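Local coordinates for putative transcriptional regulator, sugar-binding family (Arthrobacter aurescens, PDB 3NZE), which probably acts as a sugar-responsive transcriptional regulator of the SorC family, this fragment belonging to its putative sugar-binding domain, at residues Gly61-Arg73 with Gly98-Gly110. Residues are numbered along the deposited sequence; the frame is centred on the assembly and turned at random. Where two conformers were deposited one is given.
Sequences GVAWGATLSAVSR and GITYASDIMRRFG
Helices 66-73 and 99-110 run side by side in the same general direction, their axes 9.0 Å apart at closest approach and inclined by 35°, with Ser69 opposite Ile105 and Ser72 opposite Arg108. Ile105 lies between the helices: its CD1 sits against Ser69 CB at 3.7 Å and also meets Gly65 O, while CG2 faces Ser72 CB. One turn earlier, Ala102 presses its methyl onto the indole of Trp64, a CH-pi contact in which CB stands 3.5 Å from the centroid of the five-membered ring. The indole is swung between its own backbone N and carbonyl carbon (chi1 73°), which lays one face over helix 99-110, and Trp64 NE1 is tied to Gly90 O. Beside it, the Tyr101 ring reaches across to Ser69 with its hydroxyl end.

The pattern illustrates how neighbouring helices pack on the parallel strands 59-62 and 84-87 of a mixed sheet in a Rossmann-like domain: strand 59-62 passes through a short loop into helix 66-73, and Val62 points its side chain from the sheet toward helix 99-110. Val62 CG2 lies almost centrally above the Phe109 ring, 4.0 Å from its centroid, whereas Leu68 CD1 approaches Phe109 obliquely.

Around Ser72 and Arg108 the interface turns polar. Arg108 NH1 donates to Ser72 OG (3.3 Å, 162° at the hydrogen), which lies near the guanidinium plane; that hydroxyl in turn donates to Ser69 O at 2.6 Å. A water accepts from Arg108 NH1 and links it to Ser69 OG and Tyr101 O. A leucine in place of Arg108 would probably leave Ser72 OG and the water without the NH1 group that donates to both, weakening the polar bridge between the helices.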
loop_
_atom_site.group_PDB
_atom_site.type_symbol
_atom_site.label_atom_id
_atom_site.label_comp_id
_atom_site.label_asym_id
_atom_site.label_seq_id
_atom_site.Cartn_x
_atom_site.Cartn_y
_atom_site.Cartn_z
ATOM N N GLY A 61 -3.247 -2.573 10.138
ATOM C CA GLY A 61 -3.675 -2.985 8.812
ATOM C C GLY A 61 -2.518 -3.011 7.824
ATOM O O GLY A 61 -1.770 -2.039 7.705
ATOM N N VAL A 62 -2.358 -4.136 7.128
ATOM C CA VAL A 62 -1.304 -4.269 6.123
ATOM C C VAL A 62 -1.916 -4.620 4.776
ATOM O O VAL A 62 -2.603 -5.638 4.641
ATOM C CB VAL A 62 -0.319 -5.407 6.489
ATOM C CG1 VAL A 62 0.709 -5.611 5.384
ATOM C CG2 VAL A 62 0.374 -5.117 7.826
ATOM N N ALA A 63 -1.661 -3.795 3.771
ATOM C CA ALA A 63 -2.053 -4.136 2.415
ATOM C C ALA A 63 -0.833 -4.803 1.796
ATOM O O ALA A 63 0.194 -4.157 1.600
ATOM C CB ALA A 63 -2.446 -2.887 1.637
ATOM N N TRP A 64 -0.920 -6.103 1.541
ATOM C CA TRP A 64 0.251 -6.843 1.095
ATOM C C TRP A 64 0.502 -6.631 -0.400
ATOM O O TRP A 64 -0.430 -6.364 -1.177
ATOM C CB TRP A 64 0.116 -8.339 1.427
ATOM C CG TRP A 64 -0.873 -9.001 0.542
ATOM C CD1 TRP A 64 -2.209 -9.158 0.771
ATOM C CD2 TRP A 64 -0.605 -9.590 -0.735
ATOM N NE1 TRP A 64 -2.791 -9.810 -0.290
ATOM C CE2 TRP A 64 -1.829 -10.088 -1.229
ATOM C CE3 TRP A 64 0.555 -9.753 -1.507
ATOM C CZ2 TRP A 64 -1.930 -10.725 -2.461
ATOM C CZ3 TRP A 64 0.455 -10.386 -2.729
ATOM C CH2 TRP A 64 -0.785 -10.865 -3.199
ATOM N N GLY A 65 1.774 -6.745 -0.785
ATOM C CA GLY A 65 2.209 -6.592 -2.161
ATOM C C GLY A 65 3.719 -6.746 -2.197
ATOM O O GLY A 65 4.325 -7.059 -1.181
ATOM N N ALA A 66 4.329 -6.510 -3.354
ATOM C CA ALA A 66 5.772 -6.651 -3.492
ATOM C C ALA A 66 6.511 -5.673 -2.571
ATOM O O ALA A 66 7.489 -6.032 -1.933
ATOM C CB ALA A 66 6.195 -6.453 -4.945
ATOM N N THR A 67 6.007 -4.451 -2.472
ATOM C CA THR A 67 6.652 -3.480 -1.603
ATOM C C THR A 67 6.561 -3.920 -0.149
ATOM O O THR A 67 7.552 -3.932 0.567
ATOM C CB THR A 67 6.056 -2.083 -1.783
ATOM O OG1 THR A 67 6.273 -1.671 -3.138
ATOM C CG2 THR A 67 6.745 -1.077 -0.828
ATOM N N LEU A 68 5.366 -4.291 0.285
ATOM C CA LEU A 68 5.187 -4.689 1.672
ATOM C C LEU A 68 5.953 -5.970 2.021
ATOM O O LEU A 68 6.362 -6.173 3.168
ATOM C CB LEU A 68 3.700 -4.818 1.993
ATOM C CG LEU A 68 3.174 -3.659 2.838
ATOM C CD1 LEU A 68 3.828 -3.756 4.215
ATOM C CD2 LEU A 68 3.475 -2.307 2.184
ATOM N N SER A 69 6.169 -6.822 1.030
ATOM C CA SER A 69 6.969 -8.017 1.265
ATOM C C SER A 69 8.382 -7.597 1.663
ATOM O O SER A 69 8.928 -8.081 2.653
ATOM C CB SER A 69 7.026 -8.888 0.018
ATOM O OG SER A 69 7.576 -10.151 0.336
ATOM N N ALA A 70 8.964 -6.688 0.884
ATOM C CA ALA A 70 10.302 -6.180 1.194
ATOM C C ALA A 70 10.334 -5.536 2.576
ATOM O O ALA A 70 11.242 -5.788 3.368
ATOM C CB ALA A 70 10.768 -5.213 0.125
ATOM N N VAL A 71 9.343 -4.700 2.873
ATOM C CA VAL A 71 9.233 -4.099 4.193
ATOM C C VAL A 71 9.207 -5.160 5.296
ATOM O O VAL A 71 9.909 -5.040 6.307
ATOM C CB VAL A 71 7.978 -3.219 4.277
ATOM C CG1 VAL A 71 7.722 -2.732 5.708
ATOM C CG2 VAL A 71 8.106 -2.051 3.311
ATOM N N SER A 72 8.418 -6.214 5.096
ATOM C CA SER A 72 8.258 -7.218 6.133
ATOM C C SER A 72 9.568 -7.929 6.447
ATOM O O SER A 72 9.762 -8.413 7.555
ATOM C CB SER A 72 7.189 -8.240 5.744
ATOM O OG SER A 72 7.635 -9.084 4.694
ATOM N N ARG A 73 10.461 -7.998 5.467
ATOM C CA ARG A 73 11.749 -8.650 5.674
ATOM C C ARG A 73 12.706 -7.826 6.531
ATOM O O ARG A 73 13.690 -8.354 7.044
ATOM C CB ARG A 73 12.405 -8.993 4.337
ATOM C CG ARG A 73 11.675 -10.071 3.569
ATOM C CD ARG A 73 12.441 -10.473 2.329
ATOM N NE ARG A 73 11.649 -11.351 1.478
ATOM C CZ ARG A 73 11.572 -12.670 1.623
ATOM N NH1 ARG A 73 10.820 -13.382 0.795
ATOM N NH2 ARG A 73 12.245 -13.277 2.593
ATOM N N GLY A 98 -0.019 -16.008 -4.955
ATOM C CA GLY A 98 -0.285 -14.995 -3.959
ATOM C C GLY A 98 -0.527 -15.475 -2.548
ATOM O O GLY A 98 -0.200 -14.768 -1.603
ATOM N N ILE A 99 -1.133 -16.650 -2.389
ATOM C CA ILE A 99 -1.574 -17.035 -1.053
ATOM C C ILE A 99 -0.398 -17.248 -0.102
ATOM O O ILE A 99 -0.391 -16.722 1.006
ATOM C CB ILE A 99 -2.504 -18.263 -1.069
ATOM C CG1 ILE A 99 -3.773 -17.932 -1.861
ATOM C CG2 ILE A 99 -2.873 -18.653 0.358
ATOM C CD1 ILE A 99 -4.731 -19.125 -2.027
ATOM N N THR A 100 0.591 -18.016 -0.537
ATOM C CA THR A 100 1.770 -18.266 0.278
ATOM C C THR A 100 2.526 -16.967 0.543
ATOM O O THR A 100 2.939 -16.688 1.666
ATOM C CB THR A 100 2.707 -19.270 -0.408
ATOM O OG1 THR A 100 2.007 -20.511 -0.602
ATOM C CG2 THR A 100 3.956 -19.500 0.435
ATOM N N TYR A 101 2.677 -16.172 -0.507
ATOM C CA TYR A 101 3.447 -14.932 -0.443
ATOM C C TYR A 101 2.800 -13.950 0.532
ATOM O O TYR A 101 3.482 -13.383 1.394
ATOM C CB TYR A 101 3.519 -14.349 -1.849
ATOM C CG TYR A 101 4.424 -13.156 -2.072
ATOM C CD1 TYR A 101 5.784 -13.325 -2.284
ATOM C CD2 TYR A 101 3.899 -11.876 -2.160
ATOM C CE1 TYR A 101 6.611 -12.234 -2.528
ATOM C CE2 TYR A 101 4.710 -10.786 -2.404
ATOM C CZ TYR A 101 6.061 -10.974 -2.592
ATOM O OH TYR A 101 6.874 -9.893 -2.840
ATOM N N ALA A 102 1.490 -13.753 0.408
ATOM C CA ALA A 102 0.753 -12.892 1.327
ATOM C C ALA A 102 0.823 -13.426 2.758
ATOM O O ALA A 102 1.018 -12.670 3.699
ATOM C CB ALA A 102 -0.716 -12.742 0.874
ATOM N N SER A 103 0.655 -14.731 2.925
ATOM C CA SER A 103 0.753 -15.321 4.255
ATOM C C SER A 103 2.120 -15.083 4.905
ATOM O O SER A 103 2.201 -14.813 6.105
ATOM C CB SER A 103 0.441 -16.812 4.209
ATOM O OG SER A 103 0.645 -17.400 5.480
ATOM N N ASP A 104 3.186 -15.191 4.120
ATOM C CA ASP A 104 4.530 -14.984 4.646
ATOM C C ASP A 104 4.714 -13.561 5.148
ATOM O O ASP A 104 5.377 -13.338 6.166
ATOM C CB ASP A 104 5.597 -15.330 3.601
ATOM C CG ASP A 104 5.723 -16.834 3.375
ATOM O OD1 ASP A 104 5.152 -17.594 4.178
ATOM O OD2 ASP A 104 6.400 -17.244 2.412
ATOM N N ILE A 105 4.137 -12.612 4.422
ATOM C CA ILE A 105 4.188 -11.204 4.823
ATOM C C ILE A 105 3.496 -11.033 6.166
ATOM O O ILE A 105 4.071 -10.475 7.110
ATOM C CB ILE A 105 3.531 -10.285 3.769
ATOM C CG1 ILE A 105 4.359 -10.286 2.485
ATOM C CG2 ILE A 105 3.386 -8.854 4.297
ATOM C CD1 ILE A 105 3.647 -9.672 1.312
HETATM N N MSE A 106 2.270 -11.542 6.268
HETATM C CA MSE A 106 1.537 -11.419 7.525
HETATM C C MSE A 106 2.279 -12.084 8.691
HETATM O O MSE A 106 2.362 -11.519 9.786
HETATM C CB MSE A 106 0.087 -11.913 7.388
HETATM C CG MSE A 106 -0.679 -11.299 6.227
HETATM SE SE MSE A 106 -0.913 -9.364 6.455
HETATM C CE MSE A 106 -1.738 -9.360 8.210
ATOM N N ARG A 107 2.824 -13.278 8.465
ATOM C CA ARG A 107 3.614 -13.976 9.488
ATOM C C ARG A 107 4.823 -13.175 9.988
ATOM O O ARG A 107 5.074 -13.108 11.189
ATOM C CB ARG A 107 4.062 -15.354 8.974
ATOM C CG ARG A 107 2.920 -16.333 8.791
ATOM C CD ARG A 107 3.401 -17.694 8.268
ATOM N NE ARG A 107 2.259 -18.540 7.904
ATOM C CZ ARG A 107 1.860 -19.601 8.601
ATOM N NH1 ARG A 107 0.802 -20.299 8.200
ATOM N NH2 ARG A 107 2.520 -19.972 9.694
ATOM N N ARG A 108 5.562 -12.560 9.068
ATOM C CA ARG A 108 6.691 -11.704 9.440
ATOM C C ARG A 108 6.262 -10.542 10.340
ATOM O O ARG A 108 6.971 -10.194 11.298
ATOM C CB ARG A 108 7.401 -11.181 8.186
ATOM C CG ARG A 108 8.276 -12.255 7.510
ATOM C CD ARG A 108 8.841 -11.782 6.175
ATOM N NE ARG A 108 9.154 -12.919 5.316
ATOM C CZ ARG A 108 8.747 -13.042 4.058
ATOM N NH1 ARG A 108 8.023 -12.091 3.490
ATOM N NH2 ARG A 108 9.085 -14.114 3.362
ATOM N N PHE A 109 5.111 -9.951 10.036
ATOM C CA PHE A 109 4.601 -8.848 10.858
ATOM C C PHE A 109 4.192 -9.381 12.222
ATOM O O PHE A 109 4.548 -8.817 13.248
ATOM C CB PHE A 109 3.421 -8.130 10.181
ATOM C CG PHE A 109 3.829 -6.960 9.329
ATOM C CD1 PHE A 109 4.131 -7.131 7.990
ATOM C CD2 PHE A 109 3.928 -5.683 9.877
ATOM C CE1 PHE A 109 4.501 -6.059 7.198
ATOM C CE2 PHE A 109 4.298 -4.610 9.089
ATOM C CZ PHE A 109 4.586 -4.793 7.747
ATOM N N GLY A 110 3.458 -10.487 12.232
ATOM C CA GLY A 110 3.048 -11.096 13.484
ATOM C C GLY A 110 4.218 -11.471 14.368
ATOM O O GLY A 110 4.183 -11.262 15.582
HETATM O O HOH W 1 6.413 -12.598 0.939
#